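Local structure of CBS domain protein (Shewanella oneidensis, 3LHH) at residues Leu112-Ser124 with His131-Glu145. The protein binds adenosine monophosphate between the paired CBS domains of this fragment of a probable membrane protein that may also bind flavin adenine dinucleotide. Numbering follows the deposited sequence.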
loop_
_atom_site.group_PDB
_atom_site.type_symbol
_atom_site.label_atom_id
_atom_site.label_comp_id
_atom_site.label_asym_id
_atom_site.label_seq_id
_atom_site.Cartn_x
_atom_site.Cartn_y
_atom_site.Cartn_z
ATOM N N LEU A 112 3.825 -12.864 -5.765
ATOM C CA LEU A 112 3.035 -11.802 -6.364
ATOM C C LEU A 112 3.414 -10.431 -5.809
ATOM O O LEU A 112 2.875 -9.415 -6.236
ATOM C CB LEU A 112 1.534 -12.059 -6.187
ATOM C CG LEU A 112 0.944 -13.255 -6.946
ATOM C CD1 LEU A 112 1.451 -14.554 -6.340
ATOM C CD2 LEU A 112 -0.574 -13.222 -6.938
ATOM N N VAL A 113 4.346 -10.394 -4.864
ATOM C CA VAL A 113 4.688 -9.128 -4.239
ATOM C C VAL A 113 5.393 -8.220 -5.239
ATOM O O VAL A 113 6.305 -8.651 -5.932
ATOM C CB VAL A 113 5.599 -9.336 -3.023
ATOM C CG1 VAL A 113 5.999 -7.990 -2.411
ATOM C CG2 VAL A 113 4.913 -10.215 -1.998
ATOM N N LYS A 114 4.964 -6.966 -5.317
ATOM C CA LYS A 114 5.628 -5.985 -6.172
ATOM C C LYS A 114 6.285 -4.946 -5.282
ATOM O O LYS A 114 5.898 -4.788 -4.114
ATOM C CB LYS A 114 4.623 -5.306 -7.102
ATOM C CG LYS A 114 3.671 -6.267 -7.810
ATOM C CD LYS A 114 4.419 -7.202 -8.748
ATOM C CE LYS A 114 3.494 -8.243 -9.359
ATOM N NZ LYS A 114 4.234 -9.158 -10.277
ATOM N N ASN A 115 7.269 -4.240 -5.827
ATOM C CA ASN A 115 8.058 -3.297 -5.041
ATOM C C ASN A 115 7.264 -2.120 -4.502
ATOM O O ASN A 115 6.324 -1.660 -5.121
ATOM C CB ASN A 115 9.248 -2.763 -5.846
ATOM C CG ASN A 115 10.045 -1.727 -5.071
ATOM O OD1 ASN A 115 10.476 -1.983 -3.945
ATOM N ND2 ASN A 115 10.230 -0.546 -5.660
ATOM N N CYS A 116 7.680 -1.622 -3.348
ATOM C CA CYS A 116 7.010 -0.513 -2.697
ATOM C C CYS A 116 8.015 0.593 -2.445
ATOM O O CYS A 116 9.155 0.323 -2.057
ATOM C CB CYS A 116 6.441 -0.982 -1.359
ATOM S SG CYS A 116 7.708 -1.524 -0.169
ATOM N N ASN A 117 7.606 1.839 -2.663
ATOM C CA ASN A 117 8.490 2.956 -2.368
ATOM C C ASN A 117 8.164 3.638 -1.058
ATOM O O ASN A 117 7.006 3.777 -0.688
ATOM C CB ASN A 117 8.515 3.961 -3.517
ATOM C CG ASN A 117 9.287 3.446 -4.702
ATOM O OD1 ASN A 117 10.153 2.576 -4.561
ATOM N ND2 ASN A 117 8.974 3.963 -5.883
ATOM N N PHE A 118 9.203 4.040 -0.352
ATOM C CA PHE A 118 9.065 4.793 0.878
ATOM C C PHE A 118 9.450 6.247 0.637
ATOM O O PHE A 118 10.331 6.532 -0.164
ATOM C CB PHE A 118 9.976 4.207 1.945
ATOM C CG PHE A 118 9.583 2.828 2.379
ATOM C CD1 PHE A 118 10.001 1.718 1.661
ATOM C CD2 PHE A 118 8.809 2.643 3.513
ATOM C CE1 PHE A 118 9.649 0.445 2.062
ATOM C CE2 PHE A 118 8.455 1.371 3.933
ATOM C CZ PHE A 118 8.871 0.266 3.201
ATOM N N VAL A 119 8.786 7.158 1.337
ATOM C CA VAL A 119 9.155 8.558 1.302
ATOM C C VAL A 119 9.108 9.154 2.703
ATOM O O VAL A 119 8.341 8.693 3.547
ATOM C CB VAL A 119 8.225 9.339 0.390
ATOM C CG1 VAL A 119 8.336 8.808 -1.038
ATOM C CG2 VAL A 119 6.797 9.259 0.913
ATOM N N PRO A 120 9.931 10.185 2.957
ATOM C CA PRO A 120 9.930 10.828 4.272
ATOM C C PRO A 120 8.652 11.618 4.475
ATOM O O PRO A 120 8.095 12.147 3.513
ATOM C CB PRO A 120 11.104 11.822 4.187
ATOM C CG PRO A 120 11.760 11.596 2.850
ATOM C CD PRO A 120 10.781 10.895 1.987
ATOM N N ASN A 121 8.204 11.728 5.717
ATOM C CA ASN A 121 7.047 12.556 6.028
ATOM C C ASN A 121 7.357 14.050 5.918
ATOM O O ASN A 121 6.499 14.896 6.182
ATOM C CB ASN A 121 6.492 12.220 7.416
ATOM C CG ASN A 121 7.369 12.735 8.559
ATOM O OD1 ASN A 121 8.513 13.150 8.361
ATOM N ND2 ASN A 121 6.823 12.697 9.775
ATOM N N SER A 122 8.588 14.367 5.520
ATOM C CA SER A 122 9.022 15.755 5.371
ATOM C C SER A 122 8.851 16.268 3.926
ATOM O O SER A 122 9.224 17.399 3.598
ATOM C CB SER A 122 10.483 15.895 5.811
ATOM O OG SER A 122 11.365 15.409 4.809
ATOM N N LEU A 123 8.290 15.429 3.068
ATOM C CA LEU A 123 8.059 15.806 1.687
ATOM C C LEU A 123 6.956 16.862 1.618
ATOM O O LEU A 123 6.008 16.823 2.388
ATOM C CB LEU A 123 7.675 14.571 0.885
ATOM C CG LEU A 123 8.631 14.177 -0.235
ATOM C CD1 LEU A 123 10.078 14.197 0.233
ATOM C CD2 LEU A 123 8.246 12.817 -0.796
ATOM N N SER A 124 7.097 17.829 0.725
ATOM C CA SER A 124 6.031 18.797 0.500
ATOM C C SER A 124 4.977 18.166 -0.407
ATOM O O SER A 124 5.211 17.112 -0.994
ATOM C CB SER A 124 6.585 20.056 -0.168
ATOM O OG SER A 124 6.759 19.847 -1.562
ATOM N N HIS A 131 6.854 12.815 -7.087
ATOM C CA HIS A 131 7.285 11.439 -6.828
ATOM C C HIS A 131 6.285 10.450 -7.457
ATOM O O HIS A 131 6.691 9.477 -8.095
ATOM C CB HIS A 131 7.473 11.162 -5.326
ATOM C CG HIS A 131 7.879 9.748 -5.022
ATOM N ND1 HIS A 131 6.968 8.723 -4.878
ATOM C CD2 HIS A 131 9.102 9.184 -4.880
ATOM C CE1 HIS A 131 7.608 7.593 -4.641
ATOM N NE2 HIS A 131 8.905 7.844 -4.643
ATOM N N PHE A 132 4.986 10.712 -7.306
ATOM C CA PHE A 132 3.967 9.846 -7.922
ATOM C C PHE A 132 4.069 9.829 -9.454
ATOM O O PHE A 132 4.048 8.772 -10.095
ATOM C CB PHE A 132 2.545 10.288 -7.529
ATOM C CG PHE A 132 2.039 9.685 -6.235
ATOM C CD1 PHE A 132 1.918 10.458 -5.086
ATOM C CD2 PHE A 132 1.679 8.352 -6.174
ATOM C CE1 PHE A 132 1.442 9.902 -3.894
ATOM C CE2 PHE A 132 1.194 7.792 -4.994
ATOM C CZ PHE A 132 1.076 8.573 -3.859
ATOM N N ARG A 133 4.148 11.010 -10.043
ATOM C CA ARG A 133 4.226 11.116 -11.492
ATOM C C ARG A 133 5.476 10.414 -12.051
ATOM O O ARG A 133 5.392 9.621 -12.986
ATOM C CB ARG A 133 4.186 12.592 -11.891
ATOM C CG ARG A 133 2.929 13.301 -11.336
ATOM C CD ARG A 133 2.722 14.661 -11.973
ATOM N NE ARG A 133 2.586 14.503 -13.412
ATOM C CZ ARG A 133 3.411 15.018 -14.308
ATOM N NH1 ARG A 133 4.434 15.763 -13.919
ATOM N NH2 ARG A 133 3.210 14.785 -15.601
ATOM N N THR A 134 6.628 10.700 -11.457
ATOM C CA THR A 134 7.894 10.077 -11.848
ATOM C C THR A 134 7.871 8.547 -11.763
ATOM O O THR A 134 8.317 7.856 -12.677
ATOM C CB THR A 134 9.036 10.561 -10.933
ATOM O OG1 THR A 134 9.179 11.979 -11.056
ATOM C CG2 THR A 134 10.338 9.881 -11.300
ATOM N N THR A 135 7.377 8.022 -10.647
ATOM C CA THR A 135 7.459 6.587 -10.401
ATOM C C THR A 135 6.309 5.840 -11.063
ATOM O O THR A 135 6.434 4.667 -11.396
ATOM C CB THR A 135 7.479 6.248 -8.886
ATOM O OG1 THR A 135 6.307 6.775 -8.261
ATOM C CG2 THR A 135 8.714 6.846 -8.214
ATOM N N GLY A 136 5.194 6.528 -11.272
ATOM C CA GLY A 136 3.988 5.866 -11.737
ATOM C C GLY A 136 3.371 4.929 -10.701
ATOM O O GLY A 136 2.602 4.032 -11.043
ATOM N N SER A 137 3.691 5.153 -9.431
ATOM C CA SER A 137 3.178 4.321 -8.340
ATOM C C SER A 137 1.722 4.646 -8.011
ATOM O O SER A 137 1.284 5.785 -8.142
ATOM C CB SER A 137 4.019 4.534 -7.068
ATOM O OG SER A 137 5.316 3.979 -7.182
ATOM N N GLN A 138 0.967 3.654 -7.562
ATOM C CA GLN A 138 -0.405 3.886 -7.120
ATOM C C GLN A 138 -0.422 4.163 -5.619
ATOM O O GLN A 138 -1.294 4.856 -5.116
ATOM C CB GLN A 138 -1.293 2.684 -7.453
ATOM C CG GLN A 138 -1.383 2.364 -8.945
ATOM C CD GLN A 138 -0.634 1.097 -9.329
ATOM O OE1 GLN A 138 0.468 0.831 -8.840
ATOM N NE2 GLN A 138 -1.234 0.306 -10.213
HETATM N N MSE A 139 0.581 3.631 -4.923
HETATM C CA MSE A 139 0.666 3.667 -3.468
HETATM C C MSE A 139 2.112 3.909 -3.006
HETATM O O MSE A 139 3.036 3.293 -3.524
HETATM C CB MSE A 139 0.162 2.314 -2.961
HETATM C CG MSE A 139 0.211 2.064 -1.488
HETATM SE SE MSE A 139 -0.731 0.369 -1.099
HETATM C CE MSE A 139 -2.563 0.910 -1.495
ATOM N N VAL A 140 2.313 4.823 -2.058
ATOM C CA VAL A 140 3.635 5.029 -1.455
ATOM C C VAL A 140 3.523 4.988 0.064
ATOM O O VAL A 140 2.494 5.375 0.637
ATOM C CB VAL A 140 4.289 6.373 -1.860
ATOM C CG1 VAL A 140 4.471 6.472 -3.374
ATOM C CG2 VAL A 140 3.470 7.538 -1.333
ATOM N N PHE A 141 4.576 4.503 0.714
ATOM C CA PHE A 141 4.627 4.444 2.167
ATOM C C PHE A 141 5.384 5.641 2.732
ATOM O O PHE A 141 6.412 6.055 2.199
ATOM C CB PHE A 141 5.274 3.141 2.629
ATOM C CG PHE A 141 4.522 1.909 2.199
ATOM C CD1 PHE A 141 3.193 1.724 2.562
ATOM C CD2 PHE A 141 5.142 0.930 1.440
ATOM C CE1 PHE A 141 2.501 0.590 2.158
ATOM C CE2 PHE A 141 4.453 -0.211 1.046
ATOM C CZ PHE A 141 3.135 -0.377 1.396
ATOM N N VAL A 142 4.871 6.180 3.826
ATOM C CA VAL A 142 5.452 7.344 4.458
ATOM C C VAL A 142 6.047 6.992 5.823
ATOM O O VAL A 142 5.386 6.353 6.644
ATOM C CB VAL A 142 4.388 8.430 4.633
ATOM C CG1 VAL A 142 5.002 9.678 5.252
ATOM C CG2 VAL A 142 3.741 8.752 3.281
ATOM N N VAL A 143 7.295 7.400 6.054
ATOM C CA VAL A 143 7.973 7.135 7.325
ATOM C C VAL A 143 8.321 8.441 8.032
ATOM O O VAL A 143 8.464 9.475 7.380
ATOM C CB VAL A 143 9.285 6.330 7.130
ATOM C CG1 VAL A 143 9.010 5.062 6.335
ATOM C CG2 VAL A 143 10.341 7.191 6.425
ATOM N N ASP A 144 8.453 8.393 9.358
ATOM C CA ASP A 144 8.916 9.558 10.119
ATOM C C ASP A 144 10.443 9.589 10.201
ATOM O O ASP A 144 11.130 8.839 9.502
ATOM C CB ASP A 144 8.270 9.635 11.517
ATOM C CG ASP A 144 8.576 8.412 12.395
ATOM O OD1 ASP A 144 9.602 7.722 12.170
ATOM O OD2 ASP A 144 7.781 8.150 13.327
ATOM N N GLU A 145 10.971 10.462 11.055
ATOM C CA GLU A 145 12.418 10.636 11.170
ATOM C C GLU A 145 13.136 9.430 11.795
ATOM O O GLU A 145 14.337 9.268 11.605
ATOM C CB GLU A 145 12.758 11.927 11.927
ATOM C CG GLU A 145 11.576 12.864 12.128
ATOM C CD GLU A 145 10.555 12.300 13.105
ATOM O OE1 GLU A 145 9.349 12.316 12.776
ATOM O OE2 GLU A 145 10.962 11.827 14.194
HETATM O O HOH W 1 5.480 2.528 -4.331
#
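The imidazole of His131 lies between two methyl groups. Val119 CG1 sits over the centre of one face, 3.8 Å from the ring centroid, a CH-pi contact. Thr135 CG2 covers the opposite face, offset toward the rim. Asn117 CB meets the ring edge, in plane, 3.9 Å from His131 CE1. CG of His131 is anti to the backbone N (chi1 178°), which carries the ring from the helix toward strand 117-120. Cutting this side chain back to alanine removes the ring, and both methyls, Val119 CG1 and Thr135 CG2, would probably lose their partner, opening a gap between helix and strand. The rings of Phe118 and Phe141 meet obliquely, planes 43° apart, with Phe141 CD2 over one face of Phe118. Cys116 SG lies at the edge of the Phe141 ring, in plane. This is the beta-alpha-beta unit of a CBS domain: strand 117-120, helix 125-135 and parallel strand 139-143. Phe141 N donates to Asn117 O, and Val119 N to Phe141 O (2.8 Å). Val143 N and Asn121 N continue the pairing, bonding to Val119 O and Val143 O. Val119 CG2 also packs on Val142 CG2. Near the AMP-contacting Met139, a water accepts from Asn117 N and donates to Met139 O (2.7 Å).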